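Local coordinates for protein beta-N-acetylhexosaminidase (PDB 1JAK) that removes terminal beta-linked N-acetylhexosamine residues from glycans by hydrolysis as a family 20 glycosidase, probably by substrate-assisted catalysis, and is bound here to a GalNAc-isofagomine inhibitor, at residues G311-I316 with G361-Y366; V348-L353 with I391-D396. One frame throughout, in Å; residues are numbered along the deposited sequence.

In the fold
Both interactions lie inside the (beta/alpha)8 (TIM) barrel of the catalytic domain, and each bridges two next-but-one strands on the inner side of the barrel. Interaction 1 joins strands 313-315 and 363-366, with 346-350 between them; interaction 2 joins 346-350 and 389-392, with 363-366 between them, so the segments alternate along the chain. The four touching residues of 348-353 and 391-396 are all buried, whereas in interaction 1 Y313 is partly exposed. Each has an apolar contact and a more polar one nearer the inhibitor. In interaction 1 the latter is a hydrogen bond; in interaction 2 an indole edge faces a hydroxyl. Q365 links the two, its amide carbon CD lying 3.2 Å from W350 CZ3.

Interaction 1: residues G311-I316 with G361-Y366; sequences GRYLHI and GALVQY
H315 and Q365 meet inside the (beta/alpha)8 (TIM) barrel of the catalytic domain, reaching toward each other past strand 346-350, which separates their own strands; CA of H315 and CA of L363 are 9.2 Å apart. From CB of Q365 the chain runs out extended: CG stands anti to the backbone N (chi1 -168°), and the amide is carried well away from its own strand. At CD the group divides. OE1 accepts a hydrogen bond from NE2 of H315, 3.1 Å away, with an N-H...O angle of 155°. The oxygen sits at the imidazole edge, close to the ring plane, while the donor is tilted a little out of the carbonyl plane; ring and amide are turned 67° against each other. NE2 of Q365 goes the other way, to OG of S393 and, weakly, to E444, so both ends of the amide are engaged and its rotation is fixed. On the histidine, ND1 takes the backbone N-H of G317, and the ring stacks on H192. The side chain of Q365 comes within about 7 Å of the bound inhibitor, nearest atoms, placing this polar network just behind the ligand pocket. Earlier in both strands, away from the inhibitor, the contact is apolar and slight: Y313, whose ring packs one face on CB of R312, meets L363 obliquely, CE1 lying 4.1 Å from the methyl CD1.

Interaction 2: residues V348-L353 with I391-D396; sequences VGWHQL and ILSPAD. With IFG ((2R,3R,4S,5R)-2-acetamido-3,4-dihydroxy-5-hydroxymethyl-piperidine), chain F.
V348 holds CG1 anti to its backbone N (chi1 -178°) and I391 stretches its chain out to CD1; these torsions point both methyls inward, and they meet inside the barrel, over strand 363-366. V348 CG1 and I391 CD1 touch at 3.9 Å, the side chains crossing steeply, while I391 also packs on L363 and Q365 of the strand between. Two residues on, the CB of W350 points away from segment 391-396, yet chi1 of -66° and the turn of the ring about its own bond bring the six-membered ring alongside S393. There CZ3 of W350 lies 4.2 Å from OG of S393, which sits near the indole plane at the ring edge. This is packing; the hydroxyl's hydrogen-bond partner is NE2 of Q365, which donates to OG. At another part of the indole rim NE1 is hydrogen-bonded to E250, and W367 meets W350 edge-to-face; together these partners hold the ring in place. One face of the indole receives the inhibitor: the acetamido methyl C8 lies over the centre of the W350 ring, with CD2 the nearest atom at 3.4 Å. The polar groups of the ligand are gripped elsewhere, by residues including D319, Y399 and W414. W350 is one of the tryptophans, with W367 and W448, that line the ligand pocket, as in the acetamido pocket of family 20 hexosaminidases.

Interaction 1: residues G311-I316 with G361-Y366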
ATOM      1  N   GLY A 311      -0.416 -13.239   7.013  1.00  9.68           N
ATOM      2  CA  GLY A 311       0.716 -12.806   6.210  1.00  9.91           C
ATOM      3  C   GLY A 311       2.039 -13.257   6.800  1.00  9.09           C
ATOM      4  O   GLY A 311       2.099 -13.692   7.945  1.00 10.50           O
ATOM      5  N   ARG A 312       3.107 -13.135   6.018  1.00  9.82           N
ATOM      6  CA  ARG A 312       4.439 -13.569   6.441  1.00 10.25           C
ATOM      7  C   ARG A 312       5.206 -12.603   7.327  1.00 10.92           C
ATOM      8  O   ARG A 312       6.136 -13.011   8.032  1.00 10.23           O
ATOM      9  CB  ARG A 312       5.303 -13.834   5.207  1.00 11.94           C
ATOM     10  CG  ARG A 312       4.811 -14.950   4.309  1.00 11.91           C
ATOM     11  CD  ARG A 312       5.476 -14.862   2.946  1.00 13.59           C
ATOM     12  NE  ARG A 312       4.952 -13.750   2.154  1.00 13.88           N
ATOM     13  CZ  ARG A 312       5.398 -13.417   0.949  1.00 15.09           C
ATOM     14  NH1 ARG A 312       6.386 -14.108   0.391  1.00 16.84           N
ATOM     15  NH2 ARG A 312       4.851 -12.403   0.291  1.00 15.43           N
ATOM     16  N   TYR A 313       4.807 -11.337   7.307  1.00 10.75           N
ATOM     17  CA  TYR A 313       5.534 -10.294   8.029  1.00  9.88           C
ATOM     18  C   TYR A 313       4.885  -9.636   9.234  1.00 10.15           C
ATOM     19  O   TYR A 313       3.663  -9.570   9.351  1.00 10.13           O
ATOM     20  CB  TYR A 313       5.906  -9.202   7.024  1.00  9.30           C
ATOM     21  CG  TYR A 313       6.416  -9.754   5.716  1.00 11.10           C
ATOM     22  CD1 TYR A 313       7.735 -10.184   5.589  1.00 10.00           C
ATOM     23  CD2 TYR A 313       5.564  -9.903   4.618  1.00 11.68           C
ATOM     24  CE1 TYR A 313       8.196 -10.751   4.406  1.00 12.89           C
ATOM     25  CE2 TYR A 313       6.017 -10.470   3.425  1.00 12.43           C
ATOM     26  CZ  TYR A 313       7.335 -10.894   3.330  1.00 12.40           C
ATOM     27  OH  TYR A 313       7.789 -11.470   2.165  1.00 14.46           O
ATOM     28  N   LEU A 314       5.735  -9.129  10.123  1.00 10.00           N
ATOM     29  CA  LEU A 314       5.290  -8.419  11.315  1.00 10.52           C
ATOM     30  C   LEU A 314       6.279  -7.266  11.476  1.00  9.98           C
ATOM     31  O   LEU A 314       7.475  -7.487  11.651  1.00  9.48           O
ATOM     32  CB  LEU A 314       5.324  -9.341  12.536  1.00 13.77           C
ATOM     33  CG  LEU A 314       4.595  -8.879  13.800  1.00 19.38           C
ATOM     34  CD1 LEU A 314       5.295  -7.684  14.421  1.00 18.80           C
ATOM     35  CD2 LEU A 314       3.156  -8.553  13.453  1.00 22.90           C
ATOM     36  N   HIS A 315       5.765  -6.041  11.390  1.00  8.09           N
ATOM     37  CA  HIS A 315       6.569  -4.820  11.482  1.00  7.51           C
ATOM     38  C   HIS A 315       6.660  -4.356  12.939  1.00  7.21           C
ATOM     39  O   HIS A 315       5.633  -4.149  13.586  1.00  6.82           O
ATOM     40  CB  HIS A 315       5.889  -3.736  10.625  1.00  6.96           C
ATOM     41  CG  HIS A 315       6.815  -2.692  10.075  1.00  7.31           C
ATOM     42  ND1 HIS A 315       7.657  -1.941  10.867  1.00  6.03           N
ATOM     43  CD2 HIS A 315       6.967  -2.221   8.813  1.00  7.87           C
ATOM     44  CE1 HIS A 315       8.285  -1.050  10.118  1.00  6.86           C
ATOM     45  NE2 HIS A 315       7.883  -1.198   8.868  1.00  7.67           N
ATOM     46  N   ILE A 316       7.878  -4.199  13.460  1.00  7.38           N
ATOM     47  CA  ILE A 316       8.045  -3.744  14.840  1.00  8.51           C
ATOM     48  C   ILE A 316       8.508  -2.288  14.929  1.00  9.20           C
ATOM     49  O   ILE A 316       8.864  -1.807  16.003  1.00  8.78           O
ATOM     50  CB  ILE A 316       9.028  -4.647  15.640  1.00  9.23           C
ATOM     51  CG1 ILE A 316      10.411  -4.649  14.989  1.00  8.52           C
ATOM     52  CG2 ILE A 316       8.466  -6.060  15.734  1.00 10.08           C
ATOM     53  CD1 ILE A 316      11.450  -5.445  15.767  1.00 10.82           C
ATOM     54  N   GLY A 361      16.951 -12.947   7.777  1.00 12.25           N
ATOM     55  CA  GLY A 361      15.638 -12.916   7.156  1.00 11.80           C
ATOM     56  C   GLY A 361      14.880 -11.613   7.319  1.00 12.32           C
ATOM     57  O   GLY A 361      13.845 -11.404   6.687  1.00 11.29           O
ATOM     58  N   ALA A 362      15.388 -10.726   8.162  1.00 11.65           N
ATOM     59  CA  ALA A 362      14.719  -9.453   8.394  1.00 11.59           C
ATOM     60  C   ALA A 362      14.773  -8.517   7.195  1.00 11.10           C
ATOM     61  O   ALA A 362      15.634  -8.643   6.323  1.00 11.51           O
ATOM     62  CB  ALA A 362      15.334  -8.764   9.605  1.00 11.39           C
ATOM     63  N   LEU A 363      13.822  -7.587   7.151  1.00 10.28           N
ATOM     64  CA  LEU A 363      13.775  -6.572   6.108  1.00 10.30           C
ATOM     65  C   LEU A 363      13.738  -5.236   6.837  1.00  9.53           C
ATOM     66  O   LEU A 363      13.187  -5.148   7.932  1.00  9.56           O
ATOM     67  CB  LEU A 363      12.506  -6.676   5.256  1.00 11.15           C
ATOM     68  CG  LEU A 363      12.306  -7.842   4.290  1.00 12.72           C
ATOM     69  CD1 LEU A 363      11.864  -9.073   5.056  1.00 15.25           C
ATOM     70  CD2 LEU A 363      11.246  -7.455   3.266  1.00 14.89           C
ATOM     71  N   VAL A 364      14.343  -4.209   6.255  1.00  9.36           N
ATOM     72  CA  VAL A 364      14.288  -2.889   6.869  1.00  8.73           C
ATOM     73  C   VAL A 364      13.696  -1.921   5.864  1.00  8.46           C
ATOM     74  O   VAL A 364      13.927  -2.036   4.658  1.00  8.65           O
ATOM     75  CB  VAL A 364      15.674  -2.379   7.344  1.00  9.79           C
ATOM     76  CG1 VAL A 364      16.164  -3.241   8.499  1.00 10.19           C
ATOM     77  CG2 VAL A 364      16.672  -2.377   6.196  1.00 10.85           C
ATOM     78  N   GLN A 365      12.905  -0.981   6.366  1.00  7.52           N
ATOM     79  CA  GLN A 365      12.254  -0.000   5.513  1.00  6.21           C
ATOM     80  C   GLN A 365      12.984   1.333   5.601  1.00  7.62           C
ATOM     81  O   GLN A 365      12.943   2.010   6.629  1.00  8.03           O
ATOM     82  CB  GLN A 365      10.792   0.169   5.933  1.00  6.81           C
ATOM     83  CG  GLN A 365       9.963   0.941   4.921  1.00  7.69           C
ATOM     84  CD  GLN A 365       8.493   1.008   5.287  1.00  7.63           C
ATOM     85  OE1 GLN A 365       8.006   0.240   6.125  1.00  7.14           O
ATOM     86  NE2 GLN A 365       7.773   1.923   4.648  1.00  6.50           N
ATOM     87  N   TYR A 366      13.644   1.697   4.509  1.00  6.50           N
ATOM     88  CA  TYR A 366      14.413   2.933   4.438  1.00  7.76           C
ATOM     89  C   TYR A 366      13.552   4.153   4.134  1.00  7.87           C
ATOM     90  O   TYR A 366      12.940   4.241   3.063  1.00  7.26           O
ATOM     91  CB  TYR A 366      15.484   2.811   3.358  1.00  8.21           C
ATOM     92  CG  TYR A 366      16.387   4.012   3.280  1.00  9.64           C
ATOM     93  CD1 TYR A 366      17.380   4.221   4.237  1.00  9.85           C
ATOM     94  CD2 TYR A 366      16.238   4.955   2.265  1.00  8.49           C
ATOM     95  CE1 TYR A 366      18.205   5.336   4.183  1.00  9.91           C
ATOM     96  CE2 TYR A 366      17.060   6.078   2.200  1.00 10.20           C
ATOM     97  CZ  TYR A 366      18.041   6.260   3.164  1.00  9.36           C
ATOM     98  OH  TYR A 366      18.861   7.363   3.108  1.00  9.60           O
TER

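Interaction 2: residues V348-L353 with I391-D396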
ATOM      1  N   VAL A 348      10.116  -6.981  10.236  1.00  8.80           N
ATOM      2  CA  VAL A 348      10.350  -5.832   9.377  1.00  7.35           C
ATOM      3  C   VAL A 348      10.470  -4.670  10.352  1.00  7.75           C
ATOM      4  O   VAL A 348       9.790  -4.646  11.375  1.00  8.11           O
ATOM      5  CB  VAL A 348       9.162  -5.534   8.439  1.00  8.49           C
ATOM      6  CG1 VAL A 348       9.504  -4.349   7.541  1.00  8.37           C
ATOM      7  CG2 VAL A 348       8.826  -6.763   7.600  1.00  8.18           C
ATOM      8  N   GLY A 349      11.348  -3.725  10.050  1.00  8.83           N
ATOM      9  CA  GLY A 349      11.498  -2.568  10.911  1.00  8.14           C
ATOM     10  C   GLY A 349      11.925  -1.386  10.073  1.00  7.38           C
ATOM     11  O   GLY A 349      12.338  -1.563   8.928  1.00  8.26           O
ATOM     12  N   TRP A 350      11.806  -0.175  10.610  1.00  6.87           N
ATOM     13  CA  TRP A 350      12.255   0.993   9.863  1.00  6.32           C
ATOM     14  C   TRP A 350      13.775   0.851   9.807  1.00  6.70           C
ATOM     15  O   TRP A 350      14.343   0.082  10.588  1.00  8.83           O
ATOM     16  CB  TRP A 350      11.811   2.276  10.565  1.00  5.80           C
ATOM     17  CG  TRP A 350      10.308   2.413  10.565  1.00  6.29           C
ATOM     18  CD1 TRP A 350       9.460   2.161  11.603  1.00  6.26           C
ATOM     19  CD2 TRP A 350       9.482   2.782   9.451  1.00  7.38           C
ATOM     20  NE1 TRP A 350       8.154   2.348  11.207  1.00  7.17           N
ATOM     21  CE2 TRP A 350       8.140   2.731   9.891  1.00  7.20           C
ATOM     22  CE3 TRP A 350       9.746   3.155   8.125  1.00  6.24           C
ATOM     23  CZ2 TRP A 350       7.059   3.038   9.050  1.00  6.37           C
ATOM     24  CZ3 TRP A 350       8.670   3.463   7.287  1.00  6.89           C
ATOM     25  CH2 TRP A 350       7.343   3.401   7.757  1.00  7.78           C
ATOM     26  N   HIS A 351      14.444   1.571   8.909  1.00  6.96           N
ATOM     27  CA  HIS A 351      15.887   1.375   8.775  1.00  6.69           C
ATOM     28  C   HIS A 351      16.762   1.639   9.992  1.00  8.44           C
ATOM     29  O   HIS A 351      17.942   1.303   9.974  1.00  9.28           O
ATOM     30  CB  HIS A 351      16.447   2.116   7.547  1.00  6.55           C
ATOM     31  CG  HIS A 351      16.563   3.596   7.718  1.00  7.37           C
ATOM     32  ND1 HIS A 351      15.548   4.470   7.386  1.00  6.15           N
ATOM     33  CD2 HIS A 351      17.590   4.362   8.158  1.00  7.01           C
ATOM     34  CE1 HIS A 351      15.947   5.708   7.611  1.00  6.98           C
ATOM     35  NE2 HIS A 351      17.183   5.671   8.080  1.00  6.60           N
ATOM     36  N   GLN A 352      16.204   2.228  11.045  1.00  7.79           N
ATOM     37  CA  GLN A 352      16.987   2.444  12.259  1.00  9.12           C
ATOM     38  C   GLN A 352      17.407   1.074  12.799  1.00  9.82           C
ATOM     39  O   GLN A 352      18.387   0.957  13.537  1.00  9.56           O
ATOM     40  CB  GLN A 352      16.163   3.173  13.325  1.00  8.33           C
ATOM     41  CG  GLN A 352      16.035   4.677  13.116  1.00  8.98           C
ATOM     42  CD  GLN A 352      15.317   5.031  11.835  1.00  9.73           C
ATOM     43  OE1 GLN A 352      14.287   4.446  11.509  1.00  9.73           O
ATOM     44  NE2 GLN A 352      15.848   6.008  11.107  1.00  9.67           N
ATOM     45  N   LEU A 353      16.657   0.039  12.430  1.00  8.91           N
ATOM     46  CA  LEU A 353      16.961  -1.321  12.875  1.00  9.33           C
ATOM     47  C   LEU A 353      18.305  -1.792  12.316  1.00  9.35           C
ATOM     48  O   LEU A 353      18.943  -2.682  12.887  1.00 10.55           O
ATOM     49  CB  LEU A 353      15.849  -2.289  12.440  1.00  9.36           C
ATOM     50  CG  LEU A 353      15.983  -3.759  12.866  1.00  8.88           C
ATOM     51  CD1 LEU A 353      16.014  -3.864  14.384  1.00 10.69           C
ATOM     52  CD2 LEU A 353      14.813  -4.560  12.316  1.00  9.67           C
ATOM     53  N   ILE A 391      13.360  -2.183   1.764  1.00  9.06           N
ATOM     54  CA  ILE A 391      12.082  -1.665   1.282  1.00  8.22           C
ATOM     55  C   ILE A 391      12.336  -0.165   1.196  1.00  7.88           C
ATOM     56  O   ILE A 391      12.639   0.471   2.206  1.00  9.25           O
ATOM     57  CB  ILE A 391      10.948  -1.917   2.289  1.00  8.19           C
ATOM     58  CG1 ILE A 391      10.695  -3.421   2.429  1.00  7.55           C
ATOM     59  CG2 ILE A 391       9.687  -1.195   1.835  1.00  7.45           C
ATOM     60  CD1 ILE A 391       9.906  -3.788   3.671  1.00  8.90           C
ATOM     61  N   LEU A 392      12.225   0.405   0.002  1.00  6.94           N
ATOM     62  CA  LEU A 392      12.492   1.829  -0.161  1.00  7.46           C
ATOM     63  C   LEU A 392      11.264   2.728  -0.139  1.00  7.89           C
ATOM     64  O   LEU A 392      10.355   2.564  -0.948  1.00  7.67           O
ATOM     65  CB  LEU A 392      13.262   2.067  -1.465  1.00  8.19           C
ATOM     66  CG  LEU A 392      14.599   1.329  -1.600  1.00  8.92           C
ATOM     67  CD1 LEU A 392      15.234   1.679  -2.939  1.00 10.81           C
ATOM     68  CD2 LEU A 392      15.526   1.711  -0.451  1.00 10.70           C
ATOM     69  N   SER A 393      11.250   3.673   0.799  1.00  7.77           N
ATOM     70  CA  SER A 393      10.163   4.642   0.931  1.00  7.14           C
ATOM     71  C   SER A 393      10.760   5.949   1.463  1.00  7.67           C
ATOM     72  O   SER A 393      10.458   6.377   2.580  1.00  8.36           O
ATOM     73  CB  SER A 393       9.076   4.124   1.888  1.00  7.66           C
ATOM     74  OG  SER A 393       9.565   3.981   3.212  1.00  7.85           O
ATOM     75  N   PRO A 394      11.617   6.603   0.658  1.00  8.00           N
ATOM     76  CA  PRO A 394      12.273   7.862   1.034  1.00  7.12           C
ATOM     77  C   PRO A 394      11.256   8.922   1.443  1.00  7.88           C
ATOM     78  O   PRO A 394      10.267   9.142   0.745  1.00  6.92           O
ATOM     79  CB  PRO A 394      13.033   8.257  -0.235  1.00  6.70           C
ATOM     80  CG  PRO A 394      13.264   6.928  -0.932  1.00  7.56           C
ATOM     81  CD  PRO A 394      11.942   6.238  -0.731  1.00  6.85           C
ATOM     82  N   ALA A 395      11.510   9.582   2.568  1.00  7.04           N
ATOM     83  CA  ALA A 395      10.594  10.604   3.067  1.00  7.81           C
ATOM     84  C   ALA A 395      10.430  11.790   2.121  1.00  6.75           C
ATOM     85  O   ALA A 395       9.414  12.482   2.170  1.00  6.68           O
ATOM     86  CB  ALA A 395      11.053  11.088   4.443  1.00  7.81           C
ATOM     87  N   ASP A 396      11.423  12.031   1.269  1.00  6.74           N
ATOM     88  CA  ASP A 396      11.338  13.136   0.324  1.00  7.84           C
ATOM     89  C   ASP A 396      10.959  12.636  -1.070  1.00  8.07           C
ATOM     90  O   ASP A 396      11.210  13.306  -2.074  1.00  7.22           O
ATOM     91  CB  ASP A 396      12.665  13.915   0.285  1.00  8.65           C
ATOM     92  CG  ASP A 396      13.845  13.061  -0.152  1.00  9.18           C
ATOM     93  OD1 ASP A 396      13.739  11.816  -0.151  1.00  9.20           O
ATOM     94  OD2 ASP A 396      14.897  13.651  -0.486  1.00  9.84           O
TER
HETATM   95  N1  IFG F 601       8.240  10.282  10.805  1.00  7.82           N
HETATM   96  C2  IFG F 601       7.527   9.292  11.652  1.00  7.93           C
HETATM   97  C3  IFG F 601       5.989   9.102  11.332  1.00  7.19           C
HETATM   98  C4  IFG F 601       5.260  10.414  10.973  1.00  7.77           C
HETATM   99  C5  IFG F 601       6.045  11.117   9.863  1.00  7.32           C
HETATM  100  C6  IFG F 601       5.433  12.416   9.348  1.00  7.71           C
HETATM  101  C7  IFG F 601       8.481   7.445  10.336  1.00  7.39           C
HETATM  102  C8  IFG F 601       9.139   6.104  10.130  1.00  6.95           C
HETATM  103  C9  IFG F 601       7.492  11.429  10.266  1.00  6.67           C
HETATM  104  N2  IFG F 601       8.210   7.982  11.562  1.00  6.65           N
HETATM  105  O7  IFG F 601       8.199   8.072   9.324  1.00  6.85           O
HETATM  106  O3  IFG F 601       5.349   8.494  12.446  1.00  6.78           O
HETATM  107  O4  IFG F 601       5.233  11.253  12.128  1.00  9.48           O
HETATM  108  O6  IFG F 601       5.900  12.725   8.040  1.00  6.35           O